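Local coordinates for protein GCN5 like acetylase + bromodomain (Cryptosporidium parvum, PDB 4LDF) that probably acetylates histone H3 as a GCN5-type acetyltransferase and carries a C-terminal bromodomain, the part modelled here, that probably recognises acetylated lysine, at residues Q20-L25 / S72-E77; W32-P37 / R80-C85; N84-N89 / K97-L102. One frame throughout, in Å; residues are numbered along the deposited sequence.

Contact 1 of 3, residues Q20-L25 / S72-E77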
loop_
_atom_site.group_PDB
_atom_site.type_symbol
_atom_site.label_atom_id
_atom_site.label_comp_id
_atom_site.label_asym_id
_atom_site.label_seq_id
_atom_site.Cartn_x
_atom_site.Cartn_y
_atom_site.Cartn_z
ATOM N N GLN A 20 8.814 -7.216 2.567
ATOM C CA GLN A 20 8.489 -8.383 1.737
ATOM C C GLN A 20 6.995 -8.552 1.426
ATOM O O GLN A 20 6.628 -9.069 0.358
ATOM C CB GLN A 20 9.126 -9.665 2.281
ATOM C CG GLN A 20 10.651 -9.663 2.143
ATOM C CD GLN A 20 11.267 -10.987 2.512
ATOM O OE1 GLN A 20 10.651 -12.051 2.402
ATOM N NE2 GLN A 20 12.509 -10.945 2.936
ATOM N N LEU A 21 6.137 -8.103 2.350
ATOM C CA LEU A 21 4.684 -8.078 2.144
ATOM C C LEU A 21 4.406 -7.074 1.005
ATOM O O LEU A 21 3.647 -7.366 0.091
ATOM C CB LEU A 21 3.984 -7.643 3.444
ATOM C CG LEU A 21 2.486 -7.385 3.430
ATOM C CD1 LEU A 21 1.881 -7.685 4.796
ATOM C CD2 LEU A 21 2.162 -5.940 3.052
ATOM N N LEU A 22 5.041 -5.921 1.070
ATOM C CA LEU A 22 4.901 -4.848 0.093
ATOM C C LEU A 22 5.446 -5.284 -1.255
ATOM O O LEU A 22 4.818 -5.005 -2.269
ATOM C CB LEU A 22 5.574 -3.578 0.585
ATOM C CG LEU A 22 4.883 -2.841 1.744
ATOM C CD1 LEU A 22 5.861 -1.876 2.389
ATOM C CD2 LEU A 22 3.626 -2.086 1.271
ATOM N N ASP A 23 6.567 -6.032 -1.252
ATOM C CA ASP A 23 7.152 -6.613 -2.460
ATOM C C ASP A 23 6.189 -7.641 -3.056
ATOM O O ASP A 23 5.909 -7.556 -4.237
ATOM C CB ASP A 23 8.563 -7.198 -2.223
ATOM C CG ASP A 23 9.350 -7.398 -3.515
ATOM O OD1 ASP A 23 9.920 -8.488 -3.698
ATOM O OD2 ASP A 23 9.355 -6.471 -4.365
ATOM N N THR A 24 5.610 -8.539 -2.231
ATOM C CA THR A 24 4.609 -9.501 -2.712
ATOM C C THR A 24 3.439 -8.751 -3.357
ATOM O O THR A 24 3.023 -9.098 -4.473
ATOM C CB THR A 24 4.109 -10.417 -1.565
ATOM O OG1 THR A 24 5.166 -11.293 -1.218
ATOM C CG2 THR A 24 2.884 -11.270 -1.975
ATOM N N LEU A 25 2.908 -7.734 -2.636
ATOM C CA LEU A 25 1.808 -6.904 -3.109
ATOM C C LEU A 25 2.129 -6.256 -4.442
ATOM O O LEU A 25 1.338 -6.395 -5.371
ATOM C CB LEU A 25 1.372 -5.858 -2.064
ATOM C CG LEU A 25 0.246 -4.908 -2.480
ATOM C CD1 LEU A 25 -1.130 -5.625 -2.544
ATOM C CD2 LEU A 25 0.176 -3.705 -1.549
ATOM N N SER A 72 0.423 -1.812 13.693
ATOM C CA SER A 72 -0.756 -0.941 13.515
ATOM C C SER A 72 -0.488 0.273 12.628
ATOM O O SER A 72 -1.300 0.576 11.749
ATOM C CB SER A 72 -1.373 -0.522 14.857
ATOM O OG SER A 72 -0.416 0.102 15.699
ATOM N N GLU A 73 0.671 0.921 12.825
ATOM C CA GLU A 73 1.140 2.070 12.042
ATOM C C GLU A 73 1.174 1.706 10.551
ATOM O O GLU A 73 0.676 2.471 9.726
ATOM C CB GLU A 73 2.563 2.478 12.492
ATOM C CG GLU A 73 2.605 3.255 13.794
ATOM C CD GLU A 73 3.970 3.749 14.252
ATOM O OE1 GLU A 73 4.983 3.467 13.574
ATOM O OE2 GLU A 73 4.021 4.419 15.308
ATOM N N PHE A 74 1.729 0.512 10.209
ATOM C CA PHE A 74 1.800 0.080 8.817
ATOM C C PHE A 74 0.424 -0.340 8.274
ATOM O O PHE A 74 0.056 0.068 7.172
ATOM C CB PHE A 74 2.844 -1.042 8.621
ATOM C CG PHE A 74 2.725 -1.664 7.253
ATOM C CD1 PHE A 74 3.040 -0.931 6.108
ATOM C CD2 PHE A 74 2.235 -2.958 7.099
ATOM C CE1 PHE A 74 2.856 -1.477 4.837
ATOM C CE2 PHE A 74 2.021 -3.489 5.828
ATOM C CZ PHE A 74 2.348 -2.747 4.706
ATOM N N SER A 75 -0.319 -1.167 9.028
ATOM C CA SER A 75 -1.645 -1.645 8.603
ATOM C C SER A 75 -2.643 -0.506 8.359
ATOM O O SER A 75 -3.437 -0.605 7.424
ATOM C CB SER A 75 -2.195 -2.715 9.545
ATOM O OG SER A 75 -2.232 -2.278 10.891
ATOM N N SER A 76 -2.542 0.612 9.130
ATOM C CA SER A 76 -3.391 1.799 8.944
ATOM C C SER A 76 -3.061 2.463 7.611
ATOM O O SER A 76 -3.973 2.845 6.879
ATOM C CB SER A 76 -3.193 2.805 10.071
ATOM O OG SER A 76 -3.339 2.182 11.333
ATOM N N GLU A 77 -1.758 2.602 7.312
ATOM C CA GLU A 77 -1.240 3.198 6.091
ATOM C C GLU A 77 -1.594 2.344 4.874
ATOM O O GLU A 77 -2.014 2.886 3.860
ATOM C CB GLU A 77 0.288 3.363 6.171
ATOM C CG GLU A 77 0.805 4.228 5.028
ATOM C CD GLU A 77 2.180 4.832 5.202
ATOM O OE1 GLU A 77 2.565 5.675 4.357
ATOM O OE2 GLU A 77 2.864 4.481 6.190
#
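Inside the four-helix bundle of the bromodomain, Phe74 of helix 71-88 reaches across to Leu21 and Leu22 of helix 14-27. The two backbones are well apart here, with the CA atoms of Leu22 and Phe74 10.5 Å from each other, and the ring does most of the bridging. CG of Phe74 stands anti to the backbone N (chi1 169°), which carries the ring out from helix 71-88, and the far rim, CE1, CZ and CE2, does all the touching. The leucines meet that rim at the edge, near the ring plane. Leu21 uses one methyl: its CD2 is 3.6 Å from Phe74 CZ and also lies close to CE2. Leu22 approaches head-on; its CD2 lies equally near Phe74 CE1 and CZ, 3.7 Å from each, with Leu22 CD1 3.9 Å from Phe74 CE1, while its CG also nears the rim. The bundle is the left-handed one of bromodomains, and these three buried side chains are purely apolar; no hydrogen bond joins the segments. Around them, Met59 of helix 56-64 packs on both Leu22 and Phe74, and Leu110 of helix 93-110 packs on Leu21 and Phe74, which brings all four long helices to this one cluster. Tyr68, in the loop before helix 71-88, adds an edge-to-face ring contact with Phe74, and its OH hydrogen-bonds to Glu77 OE2.

Contact 2 of 3, residues W32-P37 / R80-C85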
loop_
_atom_site.group_PDB
_atom_site.type_symbol
_atom_site.label_atom_id
_atom_site.label_comp_id
_atom_site.label_asym_id
_atom_site.label_seq_id
_atom_site.Cartn_x
_atom_site.Cartn_y
_atom_site.Cartn_z
ATOM N N TRP A 32 0.101 -2.311 -10.221
ATOM C CA TRP A 32 0.715 -1.220 -10.966
ATOM C C TRP A 32 0.220 0.218 -10.617
ATOM O O TRP A 32 1.094 1.074 -10.475
ATOM C CB TRP A 32 0.796 -1.509 -12.470
ATOM C CG TRP A 32 -0.508 -1.406 -13.201
ATOM C CD1 TRP A 32 -1.363 -2.426 -13.513
ATOM C CD2 TRP A 32 -1.126 -0.198 -13.676
ATOM N NE1 TRP A 32 -2.469 -1.929 -14.168
ATOM C CE2 TRP A 32 -2.370 -0.558 -14.240
ATOM C CE3 TRP A 32 -0.727 1.153 -13.718
ATOM C CZ2 TRP A 32 -3.235 0.389 -14.809
ATOM C CZ3 TRP A 32 -1.601 2.093 -14.244
ATOM C CH2 TRP A 32 -2.833 1.707 -14.795
ATOM N N PRO A 33 -1.097 0.522 -10.392
ATOM C CA PRO A 33 -1.476 1.911 -10.051
ATOM C C PRO A 33 -1.072 2.346 -8.644
ATOM O O PRO A 33 -1.304 3.506 -8.279
ATOM C CB PRO A 33 -3.017 1.894 -10.146
ATOM C CG PRO A 33 -3.384 0.647 -10.787
ATOM C CD PRO A 33 -2.307 -0.323 -10.488
ATOM N N PHE A 34 -0.503 1.418 -7.839
ATOM C CA PHE A 34 -0.140 1.686 -6.445
ATOM C C PHE A 34 1.376 1.665 -6.204
ATOM O O PHE A 34 1.803 1.956 -5.091
ATOM C CB PHE A 34 -0.843 0.664 -5.515
ATOM C CG PHE A 34 -2.334 0.478 -5.750
ATOM C CD1 PHE A 34 -2.801 -0.476 -6.646
ATOM C CD2 PHE A 34 -3.268 1.242 -5.050
ATOM C CE1 PHE A 34 -4.169 -0.600 -6.914
ATOM C CE2 PHE A 34 -4.641 1.067 -5.263
ATOM C CZ PHE A 34 -5.085 0.149 -6.196
ATOM N N ARG A 35 2.186 1.290 -7.217
ATOM C CA ARG A 35 3.638 1.177 -7.048
ATOM C C ARG A 35 4.343 2.472 -6.747
ATOM O O ARG A 35 5.314 2.464 -5.997
ATOM C CB ARG A 35 4.306 0.457 -8.241
ATOM C CG ARG A 35 3.956 -1.011 -8.303
ATOM C CD ARG A 35 4.588 -1.701 -9.477
ATOM N NE ARG A 35 3.987 -3.017 -9.653
ATOM C CZ ARG A 35 3.715 -3.569 -10.826
ATOM N NH1 ARG A 35 3.130 -4.754 -10.884
ATOM N NH2 ARG A 35 4.015 -2.933 -11.955
ATOM N N LYS A 36 3.860 3.593 -7.310
ATOM C CA LYS A 36 4.500 4.892 -7.118
ATOM C C LYS A 36 3.468 5.976 -6.820
ATOM O O LYS A 36 2.291 5.722 -7.056
ATOM C CB LYS A 36 5.282 5.244 -8.397
ATOM N N PRO A 37 3.849 7.214 -6.391
ATOM C CA PRO A 37 2.822 8.263 -6.204
ATOM C C PRO A 37 2.136 8.646 -7.515
ATOM O O PRO A 37 2.698 8.434 -8.595
ATOM C CB PRO A 37 3.605 9.443 -5.618
ATOM C CG PRO A 37 5.013 9.217 -6.039
ATOM C CD PRO A 37 5.196 7.722 -6.042
ATOM N N ARG A 80 -5.263 2.700 4.278
ATOM C CA ARG A 80 -5.403 4.053 3.739
ATOM C C ARG A 80 -5.040 4.073 2.242
ATOM O O ARG A 80 -5.733 4.730 1.471
ATOM C CB ARG A 80 -4.533 5.053 4.545
ATOM C CG ARG A 80 -4.468 6.478 3.928
ATOM C CD ARG A 80 -4.187 7.609 4.916
ATOM N NE ARG A 80 -3.150 7.288 5.903
ATOM C CZ ARG A 80 -1.841 7.408 5.701
ATOM N NH1 ARG A 80 -0.987 7.107 6.668
ATOM N NH2 ARG A 80 -1.376 7.829 4.530
ATOM N N MET A 81 -3.994 3.313 1.814
ATOM C CA MET A 81 -3.673 3.265 0.381
ATOM C C MET A 81 -4.908 2.800 -0.443
ATOM O O MET A 81 -5.236 3.417 -1.461
ATOM C CB MET A 81 -2.477 2.342 0.104
ATOM C CG MET A 81 -1.947 2.489 -1.313
ATOM S SD MET A 81 -0.673 1.295 -1.732
ATOM C CE MET A 81 -1.681 -0.252 -1.820
ATOM N N PHE A 82 -5.572 1.734 0.002
ATOM C CA PHE A 82 -6.757 1.192 -0.697
ATOM C C PHE A 82 -7.996 2.101 -0.563
ATOM O O PHE A 82 -8.732 2.303 -1.540
ATOM C CB PHE A 82 -7.034 -0.241 -0.246
ATOM C CG PHE A 82 -5.940 -1.212 -0.636
ATOM C CD1 PHE A 82 -5.657 -1.465 -1.979
ATOM C CD2 PHE A 82 -5.241 -1.925 0.333
ATOM C CE1 PHE A 82 -4.651 -2.369 -2.343
ATOM C CE2 PHE A 82 -4.273 -2.863 -0.030
ATOM C CZ PHE A 82 -3.986 -3.080 -1.364
ATOM N N ASP A 83 -8.160 2.712 0.625
ATOM C CA ASP A 83 -9.236 3.644 0.929
ATOM C C ASP A 83 -9.156 4.906 0.067
ATOM O O ASP A 83 -10.180 5.313 -0.486
ATOM C CB ASP A 83 -9.280 3.978 2.434
ATOM C CG ASP A 83 -9.895 2.888 3.305
ATOM O OD1 ASP A 83 -10.604 2.008 2.757
ATOM O OD2 ASP A 83 -9.703 2.935 4.532
ATOM N N ASN A 84 -7.945 5.481 -0.087
ATOM C CA ASN A 84 -7.649 6.662 -0.927
ATOM C C ASN A 84 -8.055 6.402 -2.363
ATOM O O ASN A 84 -8.723 7.244 -2.949
ATOM C CB ASN A 84 -6.148 7.027 -0.890
ATOM C CG ASN A 84 -5.687 7.708 0.370
ATOM O OD1 ASN A 84 -6.483 8.124 1.206
ATOM N ND2 ASN A 84 -4.381 7.871 0.513
ATOM N N CYS A 85 -7.676 5.225 -2.916
ATOM C CA CYS A 85 -7.991 4.833 -4.288
ATOM C C CYS A 85 -9.486 4.853 -4.520
ATOM O O CYS A 85 -9.957 5.524 -5.457
ATOM C CB CYS A 85 -7.397 3.467 -4.628
ATOM S SG CYS A 85 -7.601 2.988 -6.371
#
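This is a buried aromatic and sulfur contact between the long loop after helix 14-27 and helix 71-88: Phe34 packs against Met81, Phe82 and Cys85. With Trp32 and Pro33 before it, Phe34 completes a WPF sequence, the shelf motif that in many bromodomains flanks the acetyl-lysine pocket. Met81 takes the base of the side chain, its SD 3.8 Å from Phe34 CB and oblique to the ring in a Met-aromatic contact. The chain bends at chi3 (71°), and Met81 CE packs 3.9 Å from Phe34 CD2, a plain apolar touch. Cys85 sits at the outer end of the ring; its SG is 3.7 Å from Phe34 CE2 and nearly as close to CZ, again slanting to the ring. Phe82 turns an edge toward the face of Phe34 in an edge-to-face pair, centroids 5.7 Å apart and planes at 60°. Met81 CE also lies over one face of the Phe82 ring, so the methyl touches both rings. A bound glycerol lies about 4 Å from the Cys85 side chain, consistent with a pocket beside this cluster. Ile56 of helix 56-64 hydrogen-bonds to Phe34 through the backbone and packs on its side chain, while Leu102 of helix 93-110 closes on the ring as well.

Contact 3 of 3, residues N84-N89 / K97-L102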
loop_
_atom_site.group_PDB
_atom_site.type_symbol
_atom_site.label_atom_id
_atom_site.label_comp_id
_atom_site.label_asym_id
_atom_site.label_seq_id
_atom_site.Cartn_x
_atom_site.Cartn_y
_atom_site.Cartn_z
ATOM N N ASN A 84 -7.945 5.481 -0.087
ATOM C CA ASN A 84 -7.649 6.662 -0.927
ATOM C C ASN A 84 -8.055 6.402 -2.363
ATOM O O ASN A 84 -8.723 7.244 -2.949
ATOM C CB ASN A 84 -6.148 7.027 -0.890
ATOM C CG ASN A 84 -5.687 7.708 0.370
ATOM O OD1 ASN A 84 -6.483 8.124 1.206
ATOM N ND2 ASN A 84 -4.381 7.871 0.513
ATOM N N CYS A 85 -7.676 5.225 -2.916
ATOM C CA CYS A 85 -7.991 4.833 -4.288
ATOM C C CYS A 85 -9.486 4.853 -4.520
ATOM O O CYS A 85 -9.957 5.524 -5.457
ATOM C CB CYS A 85 -7.397 3.467 -4.628
ATOM S SG CYS A 85 -7.601 2.988 -6.371
ATOM N N ARG A 86 -10.235 4.150 -3.620
ATOM C CA ARG A 86 -11.695 4.013 -3.649
ATOM C C ARG A 86 -12.404 5.336 -3.412
ATOM O O ARG A 86 -13.437 5.567 -4.025
ATOM C CB ARG A 86 -12.176 2.902 -2.702
ATOM C CG ARG A 86 -11.817 1.472 -3.211
ATOM C CD ARG A 86 -12.424 0.368 -2.360
ATOM N NE ARG A 86 -11.865 0.387 -1.006
ATOM C CZ ARG A 86 -11.019 -0.512 -0.512
ATOM N NH1 ARG A 86 -10.674 -1.582 -1.231
ATOM N NH2 ARG A 86 -10.531 -0.364 0.710
ATOM N N PHE A 87 -11.832 6.236 -2.565
ATOM C CA PHE A 87 -12.423 7.556 -2.333
ATOM C C PHE A 87 -12.265 8.409 -3.602
ATOM O O PHE A 87 -13.260 8.940 -4.099
ATOM C CB PHE A 87 -11.780 8.244 -1.124
ATOM C CG PHE A 87 -12.365 9.592 -0.773
ATOM C CD1 PHE A 87 -13.297 9.718 0.247
ATOM C CD2 PHE A 87 -11.928 10.751 -1.417
ATOM C CE1 PHE A 87 -13.815 10.979 0.591
ATOM C CE2 PHE A 87 -12.457 12.003 -1.082
ATOM C CZ PHE A 87 -13.383 12.106 -0.072
ATOM N N TYR A 88 -11.030 8.529 -4.138
ATOM C CA TYR A 88 -10.761 9.315 -5.356
ATOM C C TYR A 88 -11.625 8.854 -6.550
ATOM O O TYR A 88 -12.135 9.691 -7.310
ATOM C CB TYR A 88 -9.260 9.293 -5.737
ATOM C CG TYR A 88 -8.994 10.045 -7.025
ATOM C CD1 TYR A 88 -8.963 11.436 -7.049
ATOM C CD2 TYR A 88 -8.848 9.367 -8.234
ATOM C CE1 TYR A 88 -8.769 12.134 -8.238
ATOM C CE2 TYR A 88 -8.692 10.058 -9.437
ATOM C CZ TYR A 88 -8.622 11.440 -9.430
ATOM O OH TYR A 88 -8.432 12.122 -10.607
ATOM N N ASN A 89 -11.764 7.526 -6.700
ATOM C CA ASN A 89 -12.531 6.860 -7.760
ATOM C C ASN A 89 -14.016 6.670 -7.455
ATOM O O ASN A 89 -14.747 6.107 -8.291
ATOM C CB ASN A 89 -11.858 5.539 -8.177
ATOM C CG ASN A 89 -10.532 5.756 -8.854
ATOM O OD1 ASN A 89 -10.482 6.191 -9.990
ATOM N ND2 ASN A 89 -9.423 5.456 -8.176
ATOM N N LYS A 97 -11.831 -1.924 -8.388
ATOM C CA LYS A 97 -11.810 -3.370 -8.583
ATOM C C LYS A 97 -10.437 -3.930 -8.186
ATOM O O LYS A 97 -10.372 -4.951 -7.496
ATOM C CB LYS A 97 -12.147 -3.707 -10.053
ATOM C CG LYS A 97 -12.724 -5.102 -10.246
ATOM N N TYR A 98 -9.343 -3.238 -8.588
ATOM C CA TYR A 98 -7.993 -3.663 -8.235
ATOM C C TYR A 98 -7.802 -3.523 -6.720
ATOM O O TYR A 98 -7.353 -4.472 -6.081
ATOM C CB TYR A 98 -6.916 -2.849 -8.971
ATOM C CG TYR A 98 -6.894 -2.918 -10.485
ATOM C CD1 TYR A 98 -7.401 -4.026 -11.163
ATOM C CD2 TYR A 98 -6.297 -1.912 -11.237
ATOM C CE1 TYR A 98 -7.363 -4.102 -12.558
ATOM C CE2 TYR A 98 -6.232 -1.986 -12.631
ATOM C CZ TYR A 98 -6.757 -3.090 -13.286
ATOM O OH TYR A 98 -6.721 -3.156 -14.659
ATOM N N ALA A 99 -8.170 -2.351 -6.152
ATOM C CA ALA A 99 -8.061 -2.062 -4.720
ATOM C C ALA A 99 -8.686 -3.143 -3.844
ATOM O O ALA A 99 -8.072 -3.516 -2.846
ATOM C CB ALA A 99 -8.672 -0.705 -4.393
ATOM N N ASN A 100 -9.907 -3.620 -4.201
ATOM C CA ASN A 100 -10.673 -4.664 -3.502
ATOM C C ASN A 100 -9.969 -6.028 -3.646
ATOM O O ASN A 100 -9.772 -6.735 -2.655
ATOM C CB ASN A 100 -12.128 -4.727 -4.061
ATOM C CG ASN A 100 -13.022 -3.584 -3.612
ATOM O OD1 ASN A 100 -12.691 -2.826 -2.718
ATOM N ND2 ASN A 100 -14.198 -3.461 -4.188
ATOM N N GLN A 101 -9.548 -6.352 -4.880
ATOM C CA GLN A 101 -8.824 -7.576 -5.216
ATOM C C GLN A 101 -7.504 -7.654 -4.460
ATOM O O GLN A 101 -7.251 -8.665 -3.814
ATOM C CB GLN A 101 -8.584 -7.665 -6.736
ATOM C CG GLN A 101 -7.789 -8.911 -7.136
ATOM C CD GLN A 101 -7.343 -8.903 -8.564
ATOM O OE1 GLN A 101 -6.920 -7.881 -9.103
ATOM N NE2 GLN A 101 -7.366 -10.071 -9.187
ATOM N N LEU A 102 -6.706 -6.563 -4.466
ATOM C CA LEU A 102 -5.392 -6.569 -3.832
ATOM C C LEU A 102 -5.441 -6.571 -2.329
ATOM O O LEU A 102 -4.572 -7.166 -1.719
ATOM C CB LEU A 102 -4.477 -5.454 -4.355
ATOM C CG LEU A 102 -4.263 -5.340 -5.869
ATOM C CD1 LEU A 102 -3.859 -3.959 -6.236
ATOM C CD2 LEU A 102 -3.242 -6.296 -6.353
#
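Arg86 of helix 71-88 crosses to Ala99 and Asn100 of helix 93-110, and its chain can be followed outward atom by atom. From CB the first turn sets CG anti to the carbonyl carbon, and Arg86 CG arrives 4.0 Å from Ala99 CB. Arg86 CD passes beside the amide of Asn100, 3.2 Å from Asn100 OD1. There the chain bends (chi3 -65°), folding NE and CZ back alongside the same oxygen instead of carrying them past it. NH1 closes the loop with a hydrogen bond from Arg86 NH1 to Asn100 OD1 of 2.8 Å; at 128° on the hydrogen it is far from straight and weak, and the oxygen meets the guanidinium obliquely. Arg86 NH1 also lies 3.6 Å from Ala99 O. The stronger hold is on NH2, which forms salt bridges with Glu103 of helix 93-110 and with Asp83 one turn back on its own helix, so two acids probably balance the positive charge.

The two helices are the last pair of the bromodomain bundle, joined by the short BC loop; segments 84-88 and 97-102 run nearly antiparallel, 156° between their directions and 9.5 Å between their axes at closest. Buried Cys85 places SG 4.3 Å from Ala99 CB. Cys85 O accepts two bonds from Asn89, just past the helix end: from Asn89 N at 3.0 Å and from Asn89 ND2 at 2.8 Å, the latter from above the carbonyl plane. That second bond helps to set the rotation of the amide. Asn89 probably corresponds to the asparagine that binds acetyl-lysine in other bromodomains, and its ND2 here also hydrogen-bonds to O2 of a bound glycerol.

Helix 71-88 takes part in all three contacts, meeting helix 14-27 in contact 1, the WPF loop in contact 2 and helix 93-110 in contact 3. Contacts 1 and 2, with centres about 12 Å apart, join where Leu25 CD2 lies 3.9 Å from Met81 CE. The centres of contacts 2 and 3 are about 8 Å apart; they share Asn84 and Cys85, and Phe34 CE1 comes within 3.4 Å of Leu102 CD1. Contacts 1 and 3 have centres about 16 Å apart, yet Leu25 CD1 still touches Leu102 CB at 3.8 Å. A glycerol, probably from the crystallisation liquor, lies by Cys85 and Asn89, where the acetyl-lysine pocket is expected by analogy with other bromodomains.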